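Local atomic coordinates of phosphoethanolamine N-methyltransferase 1 (Haemonchus contortus, PDB entry 4KRG), a protein that probably catalyses S-adenosylmethionine-dependent methylation of phosphoethanolamine on the route to phosphocholine in a parasitic nematode. Residues S371-A382 against M396-P407. Sequence-based numbering, arbitrary orientation.
With BOG (octyl beta-D-glucopyranoside), chain E.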
loop_
_atom_site.group_PDB
_atom_site.type_symbol
_atom_site.label_atom_id
_atom_site.label_comp_id
_atom_site.label_asym_id
_atom_site.label_seq_id
_atom_site.Cartn_x
_atom_site.Cartn_y
_atom_site.Cartn_z
ATOM N N SER A 371 15.876 -12.364 2.321
ATOM C CA SER A 371 17.052 -12.146 3.143
ATOM C C SER A 371 17.723 -10.856 2.671
ATOM O O SER A 371 18.508 -10.860 1.725
ATOM C CB SER A 371 18.002 -13.336 3.055
ATOM O OG SER A 371 17.432 -14.481 3.672
ATOM N N PHE A 372 17.390 -9.745 3.318
ATOM C CA PHE A 372 17.955 -8.456 2.939
ATOM C C PHE A 372 19.429 -8.403 3.300
ATOM O O PHE A 372 19.897 -9.206 4.102
ATOM C CB PHE A 372 17.210 -7.323 3.631
ATOM C CG PHE A 372 15.805 -7.140 3.147
ATOM C CD1 PHE A 372 15.518 -6.211 2.159
ATOM C CD2 PHE A 372 14.769 -7.894 3.674
ATOM C CE1 PHE A 372 14.222 -6.034 1.708
ATOM C CE2 PHE A 372 13.471 -7.721 3.224
ATOM C CZ PHE A 372 13.200 -6.789 2.240
ATOM N N ASP A 373 20.155 -7.451 2.720
ATOM C CA ASP A 373 21.609 -7.387 2.897
ATOM C C ASP A 373 22.076 -6.540 4.082
ATOM O O ASP A 373 23.197 -6.697 4.557
ATOM C CB ASP A 373 22.284 -6.909 1.607
ATOM C CG ASP A 373 22.171 -7.928 0.480
ATOM O OD1 ASP A 373 22.864 -8.971 0.549
ATOM O OD2 ASP A 373 21.396 -7.688 -0.471
ATOM N N CYS A 374 21.206 -5.646 4.548
ATOM C CA CYS A 374 21.508 -4.749 5.655
ATOM C C CYS A 374 20.230 -4.046 6.104
ATOM O O CYS A 374 19.216 -4.084 5.404
ATOM C CB CYS A 374 22.534 -3.704 5.223
ATOM S SG CYS A 374 21.919 -2.611 3.933
HETATM N N MSE A 375 20.282 -3.409 7.272
HETATM C CA MSE A 375 19.176 -2.584 7.750
HETATM C C MSE A 375 19.644 -1.176 8.080
HETATM O O MSE A 375 20.679 -1.001 8.707
HETATM C CB MSE A 375 18.535 -3.198 8.992
HETATM C CG MSE A 375 17.681 -2.208 9.770
HETATM SE SE MSE A 375 16.462 -3.052 11.040
HETATM C CE MSE A 375 17.788 -3.517 12.421
ATOM N N VAL A 376 18.883 -0.178 7.638
ATOM C CA VAL A 376 19.075 1.208 8.060
ATOM C C VAL A 376 17.731 1.678 8.599
ATOM O O VAL A 376 16.709 1.508 7.937
ATOM C CB VAL A 376 19.493 2.106 6.886
ATOM C CG1 VAL A 376 19.713 3.538 7.357
ATOM C CG2 VAL A 376 20.756 1.564 6.220
ATOM N N ALA A 377 17.711 2.244 9.801
ATOM C CA ALA A 377 16.435 2.616 10.406
ATOM C C ALA A 377 16.538 3.804 11.335
ATOM O O ALA A 377 17.583 4.045 11.940
ATOM C CB ALA A 377 15.841 1.431 11.153
ATOM N N THR A 378 15.436 4.537 11.447
ATOM C CA THR A 378 15.300 5.595 12.435
ATOM C C THR A 378 14.268 5.119 13.459
ATOM O O THR A 378 13.298 4.474 13.081
ATOM C CB THR A 378 14.848 6.934 11.779
ATOM O OG1 THR A 378 13.690 6.712 10.969
ATOM C CG2 THR A 378 15.955 7.518 10.896
ATOM N N GLU A 379 14.482 5.414 14.741
ATOM C CA GLU A 379 13.506 5.109 15.800
ATOM C C GLU A 379 13.141 3.633 15.996
ATOM O O GLU A 379 12.031 3.332 16.437
ATOM C CB GLU A 379 12.202 5.884 15.583
ATOM C CG GLU A 379 12.312 7.366 15.678
ATOM C CD GLU A 379 10.982 8.052 15.450
ATOM O OE1 GLU A 379 10.446 7.963 14.324
ATOM O OE2 GLU A 379 10.462 8.667 16.402
ATOM N N LEU A 380 14.050 2.716 15.688
ATOM C CA LEU A 380 13.754 1.287 15.853
ATOM C C LEU A 380 13.525 0.895 17.309
ATOM O O LEU A 380 12.470 0.367 17.657
ATOM C CB LEU A 380 14.865 0.419 15.260
ATOM C CG LEU A 380 14.602 -1.090 15.331
ATOM C CD1 LEU A 380 13.518 -1.507 14.337
ATOM C CD2 LEU A 380 15.883 -1.877 15.103
ATOM N N LEU A 381 14.523 1.142 18.155
ATOM C CA LEU A 381 14.430 0.797 19.574
ATOM C C LEU A 381 13.362 1.634 20.274
ATOM O O LEU A 381 12.721 1.174 21.214
ATOM C CB LEU A 381 15.779 0.991 20.270
ATOM C CG LEU A 381 17.030 0.488 19.550
ATOM C CD1 LEU A 381 18.273 0.734 20.393
ATOM C CD2 LEU A 381 16.916 -0.974 19.227
ATOM N N ALA A 382 13.174 2.860 19.797
ATOM C CA ALA A 382 12.241 3.792 20.409
ATOM C C ALA A 382 10.785 3.343 20.265
ATOM O O ALA A 382 9.970 3.564 21.157
ATOM C CB ALA A 382 12.434 5.183 19.816
HETATM N N MSE A 396 17.030 -11.216 7.484
HETATM C CA MSE A 396 18.388 -10.723 7.193
HETATM C C MSE A 396 19.328 -11.844 6.778
HETATM O O MSE A 396 19.246 -12.954 7.311
HETATM C CB MSE A 396 19.007 -10.054 8.423
HETATM C CG MSE A 396 18.424 -8.737 8.810
HETATM SE SE MSE A 396 18.715 -7.336 7.473
HETATM C CE MSE A 396 16.841 -6.952 7.177
ATOM N N LYS A 397 20.246 -11.558 5.858
ATOM C CA LYS A 397 21.290 -12.524 5.539
ATOM C C LYS A 397 22.179 -12.717 6.766
ATOM O O LYS A 397 22.170 -11.883 7.670
ATOM C CB LYS A 397 22.110 -12.072 4.331
ATOM C CG LYS A 397 21.314 -12.058 3.044
ATOM C CD LYS A 397 22.182 -12.281 1.817
ATOM C CE LYS A 397 21.426 -11.902 0.553
ATOM N NZ LYS A 397 22.344 -11.749 -0.607
ATOM N N PRO A 398 22.922 -13.835 6.824
ATOM C CA PRO A 398 23.876 -13.974 7.927
ATOM C C PRO A 398 24.847 -12.804 7.931
ATOM O O PRO A 398 25.314 -12.413 6.860
ATOM C CB PRO A 398 24.626 -15.265 7.577
ATOM C CG PRO A 398 23.641 -16.062 6.786
ATOM C CD PRO A 398 22.848 -15.051 5.995
ATOM N N GLU A 399 25.114 -12.247 9.110
ATOM C CA GLU A 399 26.083 -11.161 9.292
ATOM C C GLU A 399 25.682 -9.833 8.655
ATOM O O GLU A 399 26.526 -8.963 8.465
ATOM C CB GLU A 399 27.476 -11.564 8.796
ATOM C CG GLU A 399 27.964 -12.909 9.310
ATOM C CD GLU A 399 29.435 -13.145 9.025
ATOM O OE1 GLU A 399 29.807 -13.250 7.837
ATOM O OE2 GLU A 399 30.222 -13.211 9.992
ATOM N N ALA A 400 24.406 -9.678 8.321
ATOM C CA ALA A 400 23.919 -8.406 7.808
ATOM C C ALA A 400 24.260 -7.322 8.825
ATOM O O ALA A 400 24.155 -7.548 10.029
ATOM C CB ALA A 400 22.431 -8.466 7.588
ATOM N N LYS A 401 24.688 -6.160 8.342
ATOM C CA LYS A 401 25.036 -5.051 9.224
ATOM C C LYS A 401 23.855 -4.110 9.355
ATOM O O LYS A 401 23.059 -3.969 8.428
ATOM C CB LYS A 401 26.237 -4.288 8.677
ATOM C CG LYS A 401 27.509 -5.113 8.586
ATOM C CD LYS A 401 28.630 -4.329 7.923
ATOM C CE LYS A 401 29.763 -5.249 7.515
ATOM N NZ LYS A 401 30.192 -6.080 8.661
ATOM N N VAL A 402 23.733 -3.468 10.509
ATOM C CA VAL A 402 22.652 -2.521 10.728
ATOM C C VAL A 402 23.221 -1.183 11.184
ATOM O O VAL A 402 24.324 -1.117 11.727
ATOM C CB VAL A 402 21.630 -3.037 11.762
ATOM C CG1 VAL A 402 21.162 -4.438 11.399
ATOM C CG2 VAL A 402 22.238 -3.034 13.158
ATOM N N VAL A 403 22.469 -0.120 10.924
ATOM C CA VAL A 403 22.806 1.217 11.390
ATOM C C VAL A 403 21.518 1.845 11.904
ATOM O O VAL A 403 20.529 1.931 11.175
ATOM C CB VAL A 403 23.411 2.094 10.263
ATOM C CG1 VAL A 403 23.751 3.482 10.783
ATOM C CG2 VAL A 403 24.650 1.448 9.678
ATOM N N LEU A 404 21.517 2.255 13.166
ATOM C CA LEU A 404 20.320 2.829 13.770
ATOM C C LEU A 404 20.576 4.256 14.224
ATOM O O LEU A 404 21.590 4.526 14.856
ATOM C CB LEU A 404 19.880 2.003 14.976
ATOM C CG LEU A 404 19.784 0.498 14.761
ATOM C CD1 LEU A 404 19.458 -0.193 16.070
ATOM C CD2 LEU A 404 18.740 0.175 13.711
ATOM N N LEU A 405 19.665 5.166 13.896
ATOM C CA LEU A 405 19.673 6.500 14.493
ATOM C C LEU A 405 18.529 6.519 15.491
ATOM O O LEU A 405 17.393 6.186 15.151
ATOM C CB LEU A 405 19.490 7.589 13.433
ATOM C CG LEU A 405 19.503 9.054 13.893
ATOM C CD1 LEU A 405 20.798 9.405 14.626
ATOM C CD2 LEU A 405 19.297 9.982 12.708
ATOM N N GLU A 406 18.825 6.874 16.735
ATOM C CA GLU A 406 17.831 6.751 17.791
ATOM C C GLU A 406 17.649 8.024 18.598
ATOM O O GLU A 406 18.619 8.566 19.115
ATOM C CB GLU A 406 18.218 5.615 18.739
ATOM C CG GLU A 406 18.105 4.241 18.136
ATOM C CD GLU A 406 16.673 3.871 17.818
ATOM O OE1 GLU A 406 15.746 4.365 18.506
ATOM O OE2 GLU A 406 16.476 3.083 16.868
ATOM N N PRO A 407 16.397 8.498 18.723
ATOM C CA PRO A 407 16.113 9.589 19.657
ATOM C C PRO A 407 16.086 9.080 21.101
ATOM O O PRO A 407 15.473 8.056 21.397
ATOM C CB PRO A 407 14.719 10.057 19.227
ATOM C CG PRO A 407 14.084 8.842 18.656
ATOM C CD PRO A 407 15.195 8.084 17.975
HETATM C C1 BOG E . 16.658 -10.595 -1.408
HETATM O O1 BOG E . 15.362 -10.137 -1.534
HETATM C C2 BOG E . 16.749 -12.070 -1.745
HETATM O O2 BOG E . 15.996 -12.801 -0.790
HETATM C C3 BOG E . 18.169 -12.525 -1.716
HETATM O O3 BOG E . 18.243 -13.924 -2.107
HETATM C C4 BOG E . 19.031 -11.698 -2.614
HETATM O O4 BOG E . 20.409 -12.108 -2.511
HETATM C C5 BOG E . 18.921 -10.223 -2.258
HETATM O O5 BOG E . 17.517 -9.787 -2.307
HETATM C C6 BOG E . 19.691 -9.401 -3.193
HETATM O O6 BOG E . 20.407 -8.468 -2.447
HETATM C "C1'" BOG E . 15.051 -9.104 -0.600
HETATM C "C2'" BOG E . 13.564 -8.713 -0.810
HETATM C "C3'" BOG E . 13.283 -8.296 -2.244
HETATM C "C4'" BOG E . 12.841 -6.999 -2.524
HETATM C "C5'" BOG E . 13.249 -6.348 -3.875
HETATM C "C6'" BOG E . 12.567 -4.997 -4.132
HETATM C "C7'" BOG E . 13.388 -3.782 -3.636
HETATM C "C8'" BOG E . 13.939 -2.990 -4.773
HETATM O O HOH W 1 25.796 -5.741 5.163
#
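Lys397 NZ gives hydrogen bonds to two acceptors, O4 of the bound octyl glucoside at 2.7 Å and Asp373 OD1 at 3.1 Å, the latter a salt bridge that meets the carboxylate oxygen on its syn side, somewhat out of the plane. The other carboxylate oxygen, OD2, takes the backbone N of Thr297, so Asp373 ties lysine and neighbouring strand together. This polar end opens a worked example of parallel strand pairing: 374-378 and 400-407 run parallel, their N-to-C directions 6° apart, in a strand order consistent with a second class I methyltransferase-like domain, distinct from the one that holds S-adenosylhomocysteine. Their ladder alternates in the parallel manner: Met375 N donates to Lys401 O, Met375 O accepts from Val403 N, and Ala377 repeats the pattern with Val403 and Leu405. On the Met375 face, CG of the selenomethionine lies opposite its backbone N (chi1 163°), and the chain then bends at its last torsion, laying CE on Val402 CG1 at 3.6 Å. Leu404 CD2 touches Met375 CE as well, and meets Leu380 CD2 at 3.8 Å, joining strand to helix 380-383. Beyond the ladder, Glu406 folds back at chi2 (-66°) and offers its carboxylate to the start of this helix, where the amide dipoles would probably favour its negative charge. Leu381 N reaches OE2 at 3.0 Å from above the carboxylate plane, while Ala382 N makes a more bent bond to OE1 at 3.2 Å, on the syn side but well out of the plane.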